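Local coordinates for protein transcobalamin-1 (Homo sapiens, PDB 4KKI) that binds vitamin B12 with femtomolar affinity and protects it from the acid of the stomach, at residues 39-43 and 287-291; 138-144 and 174-178; 331-336 and 348-354. One frame throughout, in Å; residues are numbered along the deposited sequence.

Contacts 1 and 2 both lie in the helical N-terminal domain, and both are buried. Contact 1 packs two helices through apolar side chains alone. Contact 2 joins a loop and helix start to a short 3-10 turn through an aromatic ring, asparagine amides and a water. The chain between the two helices of contact 1 includes both segments of contact 2, yet the centres lie about 28 Å apart. Contact 1 holds one cobalamin-binding residue, Q289; contact 2 holds T142, N143 and Y144. Contact 3 comes later, in the C-terminal beta domain. It is a strand pair with one buried apolar face and a partly exposed polar face carrying sugar.

Contact 1 (39-43 and 287-291)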
# COMPACT_ATOMS: atom_id res chain seq x y z
N LEU A 39 1.93 16.68 3.79
CA LEU A 39 1.19 15.43 3.92
C LEU A 39 -0.22 15.73 4.40
O LEU A 39 -1.20 15.20 3.87
CB LEU A 39 1.88 14.48 4.90
CG LEU A 39 3.32 14.06 4.60
CD1 LEU A 39 3.79 13.04 5.62
CD2 LEU A 39 3.43 13.52 3.19
N LEU A 40 -0.31 16.58 5.42
CA LEU A 40 -1.59 16.97 6.00
C LEU A 40 -2.45 17.66 4.94
O LEU A 40 -3.61 17.32 4.76
CB LEU A 40 -1.38 17.88 7.21
CG LEU A 40 -0.51 17.32 8.35
CD1 LEU A 40 -0.29 18.36 9.45
CD2 LEU A 40 -1.12 16.05 8.92
N ASN A 41 -1.86 18.63 4.25
CA ASN A 41 -2.56 19.36 3.19
C ASN A 41 -3.10 18.43 2.11
O ASN A 41 -4.28 18.50 1.77
CB ASN A 41 -1.66 20.43 2.57
CG ASN A 41 -1.32 21.53 3.55
OD1 ASN A 41 -2.08 21.82 4.47
ND2 ASN A 41 -0.17 22.17 3.34
N THR A 42 -2.24 17.56 1.60
CA THR A 42 -2.62 16.58 0.59
C THR A 42 -3.85 15.75 0.99
O THR A 42 -4.79 15.60 0.21
CB THR A 42 -1.45 15.62 0.27
OG1 THR A 42 -0.42 16.34 -0.42
CG2 THR A 42 -1.91 14.47 -0.60
N MET A 43 -3.85 15.24 2.22
CA MET A 43 -4.95 14.42 2.71
C MET A 43 -6.24 15.23 2.86
O MET A 43 -7.34 14.69 2.68
CB MET A 43 -4.57 13.73 4.02
CG MET A 43 -3.30 12.89 3.89
SD MET A 43 -2.60 12.31 5.45
CE MET A 43 -3.55 10.82 5.71
N ALA A 287 0.70 9.70 0.85
CA ALA A 287 0.83 10.52 2.04
C ALA A 287 0.31 9.77 3.26
O ALA A 287 0.92 9.81 4.33
CB ALA A 287 0.08 11.84 1.86
N ALA A 288 -0.80 9.07 3.09
CA ALA A 288 -1.40 8.29 4.18
C ALA A 288 -0.49 7.17 4.65
O ALA A 288 -0.37 6.92 5.86
CB ALA A 288 -2.75 7.74 3.76
N GLN A 289 0.16 6.48 3.72
CA GLN A 289 0.97 5.32 4.09
C GLN A 289 2.30 5.68 4.75
O GLN A 289 2.84 4.90 5.53
CB GLN A 289 1.21 4.42 2.87
CG GLN A 289 -0.04 3.75 2.36
CD GLN A 289 0.23 2.78 1.24
OE1 GLN A 289 -0.55 1.86 0.99
NE2 GLN A 289 1.35 2.97 0.55
N VAL A 290 2.81 6.87 4.45
CA VAL A 290 4.12 7.27 4.97
C VAL A 290 4.03 7.94 6.34
O VAL A 290 4.97 7.86 7.14
CB VAL A 290 4.88 8.19 3.97
CG1 VAL A 290 4.30 9.60 3.98
CG2 VAL A 290 6.36 8.22 4.30
N LEU A 291 2.90 8.57 6.63
CA LEU A 291 2.73 9.38 7.83
C LEU A 291 2.98 8.71 9.20
O LEU A 291 3.71 9.26 10.02
CB LEU A 291 1.37 10.10 7.83
CG LEU A 291 1.07 10.97 9.04
CD1 LEU A 291 2.05 12.14 9.12
CD2 LEU A 291 -0.37 11.48 9.02
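This contact belongs to the alpha6-alpha6 helical barrel that forms the N-terminal domain. L39, T42 and M43 of helix 37-45 pack on A287, A288, V290 and L291 of helix 284-294. The helix segments run roughly antiparallel, at 142°, with their axes 9.9 Å apart.

A287 sits at the middle. Its CB points at the first helix and touches L39 CD2 at 4.0 Å. CG of M43 and CG2 of T42 also reach this methyl. L39 splits its two branches. CD2 takes A287, while CD1 meets CG1 of V290 at 3.8 Å and CD1 of L291 at 4.0 Å. The L39 and V290 side chains cross at about a right angle.

M43 makes the second half of the packing. Its chain bends at SD (chi3 85°), which carries the methyl CE over to A288. There CE lies 3.7 Å from A288 CB and equally near A288 CA. M43 SD lies 4.3 Å from L291 CD2.

Helix 55-63 adds V57, S60 and L61 against M43. F281 and I276 pack on L39. The hydroxyl of T42 turns back to its own helix, where OG1 bonds P38 O, so T42 gives the contact its methyl only. One residue further along from A288, Q289 faces the ligand, and its NE2 bonds O63 of cyanocobalamin.

No hydrogen bond crosses between the two segments. The joint therefore rests on shape and burial of hydrocarbon, with A287 and A288 taking L39 and M43, and V290 and L291 filling in beside them, on a helix that also carries the ligand-binding amide of Q289.

Contact 2 (138-144 and 174-178); sequences GTPLTNY and NKNYY
Y144 and N176 make the central touch. CB of N176 stands over one face of the Y144 ring, 3.4 Å from the centroid and close to the ring normal, a CH-pi contact. The N176 amide lies above the same face, displaced toward CE1, its plane 23° from that of the ring. N176 ND2 gives a hydrogen bond to G138 O at 3.1 Å. N176 OD1 lies 3.4 Å from CD of P140.

Y144 also points an edge at the face of Y177. The planes stand at 86° and the centroids are 5.5 Å apart, a T-shaped pair. Water 1 bridges the backbones: it accepts from Y144 N and donates to N176 O, both at 2.8 Å.

N174, which also touches the Y144 ring obliquely, fixes N176. It has its CG anti to the backbone N (chi1 -171°), and its OD1 accepts from N176 ND2 at 2.7 Å and from N176 N at 2.9 Å. The latter bond closes an Asx turn. The two N-H groups of N176 ND2 are thus both used, one on N174 OD1 and one on G138 O. Y144 OH bonds H169 O, and Y177 OH bonds F170 O, so both phenol ends are tied down. K175 NZ bonds N137 O, and the K175 side chain also touches R399. A leucine here in place of Y144 would probably leave H169 O without its phenol partner, take the aromatic edge from Y177 and remove the face under N176 CB.

Y144 belongs to the cobalamin-binding run T142 to Q146. N143, just before it, is the N-cap of helix 144-156: its OD1 bonds Q146 N, while its ND2 bonds cyanocobalamin O51. T142 O also holds the ligand. The contact joins the 138-144 loop to the 174-178 turn, at a capped helix start beside the cobalamin site.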
# COMPACT_ATOMS: atom_id res chain seq x y z
N GLY A 138 -1.79 -21.25 -6.21
CA GLY A 138 -1.18 -20.43 -5.18
C GLY A 138 -1.42 -18.93 -5.32
O GLY A 138 -0.91 -18.15 -4.53
N THR A 139 -2.19 -18.54 -6.33
CA THR A 139 -2.51 -17.12 -6.53
C THR A 139 -3.80 -16.75 -5.79
O THR A 139 -4.85 -17.35 -6.03
CB THR A 139 -2.66 -16.77 -8.02
OG1 THR A 139 -1.49 -17.19 -8.73
CG2 THR A 139 -2.84 -15.28 -8.21
N PRO A 140 -3.72 -15.77 -4.89
CA PRO A 140 -4.91 -15.31 -4.17
C PRO A 140 -5.84 -14.52 -5.08
O PRO A 140 -5.50 -14.28 -6.24
CB PRO A 140 -4.33 -14.41 -3.08
CG PRO A 140 -3.05 -13.92 -3.65
CD PRO A 140 -2.51 -15.04 -4.47
N LEU A 141 -7.00 -14.12 -4.56
CA LEU A 141 -7.93 -13.29 -5.31
C LEU A 141 -7.31 -11.94 -5.58
O LEU A 141 -7.49 -11.36 -6.66
CB LEU A 141 -9.24 -13.13 -4.53
CG LEU A 141 -10.17 -14.34 -4.52
CD1 LEU A 141 -11.35 -14.12 -3.58
CD2 LEU A 141 -10.66 -14.64 -5.93
N THR A 142 -6.56 -11.43 -4.60
CA THR A 142 -5.87 -10.16 -4.74
C THR A 142 -4.35 -10.33 -4.71
O THR A 142 -3.72 -10.56 -5.74
CB THR A 142 -6.30 -9.16 -3.65
OG1 THR A 142 -5.98 -9.70 -2.36
CG2 THR A 142 -7.80 -8.90 -3.73
N ASN A 143 -3.77 -10.23 -3.52
CA ASN A 143 -2.32 -10.29 -3.38
C ASN A 143 -1.92 -10.53 -1.92
O ASN A 143 -2.78 -10.59 -1.04
CB ASN A 143 -1.69 -9.00 -3.89
CG ASN A 143 -2.32 -7.77 -3.28
OD1 ASN A 143 -2.12 -7.49 -2.10
ND2 ASN A 143 -3.08 -7.03 -4.07
N TYR A 144 -0.62 -10.65 -1.67
CA TYR A 144 -0.14 -10.93 -0.31
C TYR A 144 -0.12 -9.68 0.57
O TYR A 144 -0.13 -9.79 1.80
CB TYR A 144 1.23 -11.59 -0.33
CG TYR A 144 1.19 -13.10 -0.24
CD1 TYR A 144 0.11 -13.82 -0.75
CD2 TYR A 144 2.22 -13.80 0.36
CE1 TYR A 144 0.07 -15.20 -0.67
CE2 TYR A 144 2.19 -15.18 0.46
CZ TYR A 144 1.11 -15.87 -0.06
OH TYR A 144 1.09 -17.25 0.03
N ASN A 174 7.74 -17.81 -0.80
CA ASN A 174 6.53 -17.81 -1.61
C ASN A 174 6.60 -16.77 -2.72
O ASN A 174 7.05 -15.65 -2.50
CB ASN A 174 5.29 -17.56 -0.74
CG ASN A 174 4.00 -17.77 -1.49
OD1 ASN A 174 3.57 -16.92 -2.28
ND2 ASN A 174 3.35 -18.91 -1.26
N LYS A 175 6.15 -17.16 -3.91
CA LYS A 175 6.27 -16.33 -5.10
C LYS A 175 5.53 -15.00 -4.98
O LYS A 175 5.91 -14.02 -5.62
CB LYS A 175 5.78 -17.09 -6.33
CG LYS A 175 4.34 -17.55 -6.24
CD LYS A 175 3.89 -18.24 -7.52
CE LYS A 175 2.43 -18.66 -7.43
NZ LYS A 175 1.96 -19.31 -8.69
N ASN A 176 4.50 -14.96 -4.15
CA ASN A 176 3.65 -13.78 -4.03
C ASN A 176 4.33 -12.59 -3.35
O ASN A 176 3.75 -11.50 -3.28
CB ASN A 176 2.34 -14.12 -3.33
CG ASN A 176 1.45 -15.01 -4.16
OD1 ASN A 176 0.78 -14.54 -5.09
ND2 ASN A 176 1.43 -16.30 -3.84
N TYR A 177 5.54 -12.81 -2.85
CA TYR A 177 6.32 -11.73 -2.27
C TYR A 177 7.09 -10.99 -3.35
O TYR A 177 7.71 -9.96 -3.09
CB TYR A 177 7.30 -12.28 -1.23
CG TYR A 177 6.69 -12.60 0.12
CD1 TYR A 177 6.29 -11.59 0.98
CD2 TYR A 177 6.54 -13.91 0.54
CE1 TYR A 177 5.74 -11.88 2.22
CE2 TYR A 177 5.99 -14.21 1.77
CZ TYR A 177 5.60 -13.19 2.61
OH TYR A 177 5.06 -13.49 3.84
N TYR A 178 7.04 -11.52 -4.57
CA TYR A 178 7.85 -10.99 -5.67
C TYR A 178 7.00 -10.62 -6.88
O TYR A 178 6.10 -11.35 -7.28
CB TYR A 178 8.92 -12.01 -6.07
CG TYR A 178 9.77 -12.49 -4.92
CD1 TYR A 178 9.38 -13.59 -4.16
CD2 TYR A 178 10.96 -11.86 -4.59
CE1 TYR A 178 10.15 -14.04 -3.10
CE2 TYR A 178 11.74 -12.30 -3.54
CZ TYR A 178 11.32 -13.39 -2.80
OH TYR A 178 12.09 -13.83 -1.74
O HOH W 1 1.16 -10.53 -3.88

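Contact 3 (331-336 and 348-354); sequences QSYISV and TNVTVLN. With NAG (2-acetamido-2-deoxy-beta-D-glucopyranose), chain C; NAG (2-acetamido-2-deoxy-beta-D-glucopyranose), chain G.
V336 and V350 form the apolar centre, with CG2 of one 3.6 Å from CG2 of the other. I334 and V352 meet on the same face of the sheet, CG2 to CG2 at 3.9 Å. V361 of helix 358-368 packs on V336 and V350, so this face is turned to the interior of the beta domain.

The backbones are the two arms of a beta hairpin, strands 333-341 and 345-353, in antiparallel register. I334 with V352, and V336 with V350, are hydrogen-bonded pairs. I334 N reaches V352 O at 2.7 Å, and V352 N returns to I334 O at 2.9 Å. V336 and V350 exchange longer bonds. Y333 and S335 take the non-hydrogen-bonded places opposite L353 and T351. At the exposed end, L353 lays CD2 over a face of the Y333 ring. N354 N to S332 O, at 3.3 Å, ends the pairing.

The other face is polar. S335 OG donates to T351 OG1 at 2.9 Å. OG1 of T351 sits anti to its carbonyl carbon (chi1 -57°), within reach of S335 OG and of the sugar. It donates in turn to O7 of the NAG on N349, at 2.8 Å. That sugar is bonded through N349 ND2, and N349-V350-T351 is the N-X-T sequon itself. A second NAG is bonded to N354 ND2, just past the strand.

The hairpin is therefore two-sided. V336 and V350 bury one face against helix 358-368, with I334 and V352 beside them, while hydroxyls on the other pass a chain of hydrogen bonds out to a glycan, whose first sugar is held at its acetamide as well as by its covalent link.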
# COMPACT_ATOMS: atom_id res chain seq x y z
N GLN A 331 5.50 28.32 -23.54
CA GLN A 331 4.69 27.14 -23.28
C GLN A 331 5.53 25.87 -23.38
O GLN A 331 5.52 25.03 -22.48
CB GLN A 331 3.51 27.08 -24.24
CG GLN A 331 2.43 26.08 -23.85
CD GLN A 331 1.25 26.10 -24.80
OE1 GLN A 331 1.37 26.52 -25.95
NE2 GLN A 331 0.10 25.65 -24.32
N SER A 332 6.25 25.72 -24.49
CA SER A 332 7.19 24.62 -24.68
C SER A 332 6.56 23.24 -24.88
O SER A 332 5.55 22.91 -24.26
CB SER A 332 8.19 24.56 -23.53
OG SER A 332 9.21 23.63 -23.79
N TYR A 333 7.18 22.44 -25.74
CA TYR A 333 6.73 21.07 -25.98
C TYR A 333 7.89 20.09 -25.81
O TYR A 333 9.06 20.46 -25.93
CB TYR A 333 6.14 20.92 -27.38
CG TYR A 333 4.75 21.50 -27.53
CD1 TYR A 333 4.55 22.86 -27.71
CD2 TYR A 333 3.63 20.68 -27.49
CE1 TYR A 333 3.28 23.40 -27.84
CE2 TYR A 333 2.35 21.20 -27.62
CZ TYR A 333 2.19 22.56 -27.80
OH TYR A 333 0.92 23.08 -27.93
N ILE A 334 7.56 18.84 -25.55
CA ILE A 334 8.58 17.84 -25.31
C ILE A 334 8.30 16.58 -26.12
O ILE A 334 7.16 16.31 -26.48
CB ILE A 334 8.75 17.61 -23.79
CG1 ILE A 334 10.22 17.67 -23.41
CG2 ILE A 334 8.08 16.33 -23.29
CD1 ILE A 334 10.57 18.93 -22.66
N SER A 335 9.34 15.82 -26.41
CA SER A 335 9.20 14.61 -27.22
C SER A 335 9.82 13.38 -26.56
O SER A 335 10.88 13.47 -25.93
CB SER A 335 9.79 14.81 -28.61
OG SER A 335 8.95 15.64 -29.40
N VAL A 336 9.16 12.24 -26.71
CA VAL A 336 9.62 10.99 -26.10
C VAL A 336 9.48 9.80 -27.04
O VAL A 336 8.76 9.87 -28.04
CB VAL A 336 8.83 10.67 -24.82
CG1 VAL A 336 9.13 11.69 -23.72
CG2 VAL A 336 7.34 10.63 -25.12
N THR A 348 6.30 5.01 -31.39
CA THR A 348 6.20 6.28 -32.10
C THR A 348 6.95 7.34 -31.30
O THR A 348 7.35 7.10 -30.16
CB THR A 348 4.74 6.76 -32.25
OG1 THR A 348 4.04 6.57 -31.01
CG2 THR A 348 4.03 5.99 -33.35
N ASN A 349 7.12 8.50 -31.89
CA ASN A 349 7.60 9.63 -31.15
C ASN A 349 6.41 10.54 -30.94
O ASN A 349 5.78 10.98 -31.89
CB ASN A 349 8.74 10.34 -31.88
CG ASN A 349 8.35 10.82 -33.26
OD1 ASN A 349 7.73 10.09 -34.04
ND2 ASN A 349 8.72 12.04 -33.58
N VAL A 350 6.06 10.77 -29.68
CA VAL A 350 4.94 11.65 -29.37
C VAL A 350 5.44 12.99 -28.85
O VAL A 350 6.50 13.08 -28.24
CB VAL A 350 3.95 11.01 -28.36
CG1 VAL A 350 3.97 9.49 -28.50
CG2 VAL A 350 4.29 11.42 -26.94
N THR A 351 4.66 14.03 -29.09
CA THR A 351 5.03 15.35 -28.61
C THR A 351 3.91 15.88 -27.72
O THR A 351 2.76 15.96 -28.13
CB THR A 351 5.32 16.31 -29.76
OG1 THR A 351 6.35 15.77 -30.58
CG2 THR A 351 5.78 17.65 -29.23
N VAL A 352 4.27 16.22 -26.49
CA VAL A 352 3.32 16.72 -25.51
C VAL A 352 3.81 18.02 -24.87
O VAL A 352 5.00 18.34 -24.93
CB VAL A 352 3.06 15.69 -24.40
CG1 VAL A 352 2.28 14.50 -24.94
CG2 VAL A 352 4.38 15.23 -23.78
N LEU A 353 2.89 18.76 -24.27
CA LEU A 353 3.24 19.97 -23.55
C LEU A 353 4.16 19.62 -22.39
O LEU A 353 4.01 18.57 -21.78
CB LEU A 353 1.99 20.66 -23.01
CG LEU A 353 0.96 21.10 -24.05
CD1 LEU A 353 -0.43 21.21 -23.44
CD2 LEU A 353 1.37 22.42 -24.68
N ASN A 354 5.09 20.50 -22.09
CA ASN A 354 6.03 20.27 -21.01
C ASN A 354 5.26 20.13 -19.72
O ASN A 354 4.28 20.84 -19.50
CB ASN A 354 6.99 21.44 -20.92
CG ASN A 354 8.28 21.11 -20.19
OD1 ASN A 354 8.69 19.96 -20.09
ND2 ASN A 354 8.92 22.14 -19.67
C1 NAG C . 8.42 12.63 -34.87
C2 NAG C . 7.53 13.83 -35.24
C3 NAG C . 7.63 14.34 -36.68
C4 NAG C . 9.04 14.21 -37.20
C5 NAG C . 9.46 12.77 -37.05
C6 NAG C . 10.81 12.55 -37.72
C7 NAG C . 5.61 13.73 -33.78
C8 NAG C . 4.13 13.51 -33.70
N2 NAG C . 6.16 13.47 -34.96
O3 NAG C . 7.27 15.72 -36.73
O4 NAG C . 9.06 14.60 -38.57
O5 NAG C . 9.60 12.51 -35.67
O6 NAG C . 11.83 13.24 -36.99
O7 NAG C . 6.27 14.12 -32.83
C1 NAG G . 10.16 22.02 -18.94
C2 NAG G . 11.61 22.39 -19.30
C3 NAG G . 12.60 21.73 -18.36
C4 NAG G . 12.23 22.05 -16.93
C5 NAG G . 10.79 21.63 -16.67
C6 NAG G . 10.38 21.94 -15.24
C7 NAG G . 13.06 21.87 -21.18
C8 NAG G . 13.90 23.11 -21.18
N2 NAG G . 11.84 22.01 -20.68
O3 NAG G . 13.92 22.20 -18.63
O4 NAG G . 13.11 21.37 -16.03
O5 NAG G . 9.94 22.34 -17.57
O6 NAG G . 9.07 22.51 -15.26
O7 NAG G . 13.47 20.81 -21.61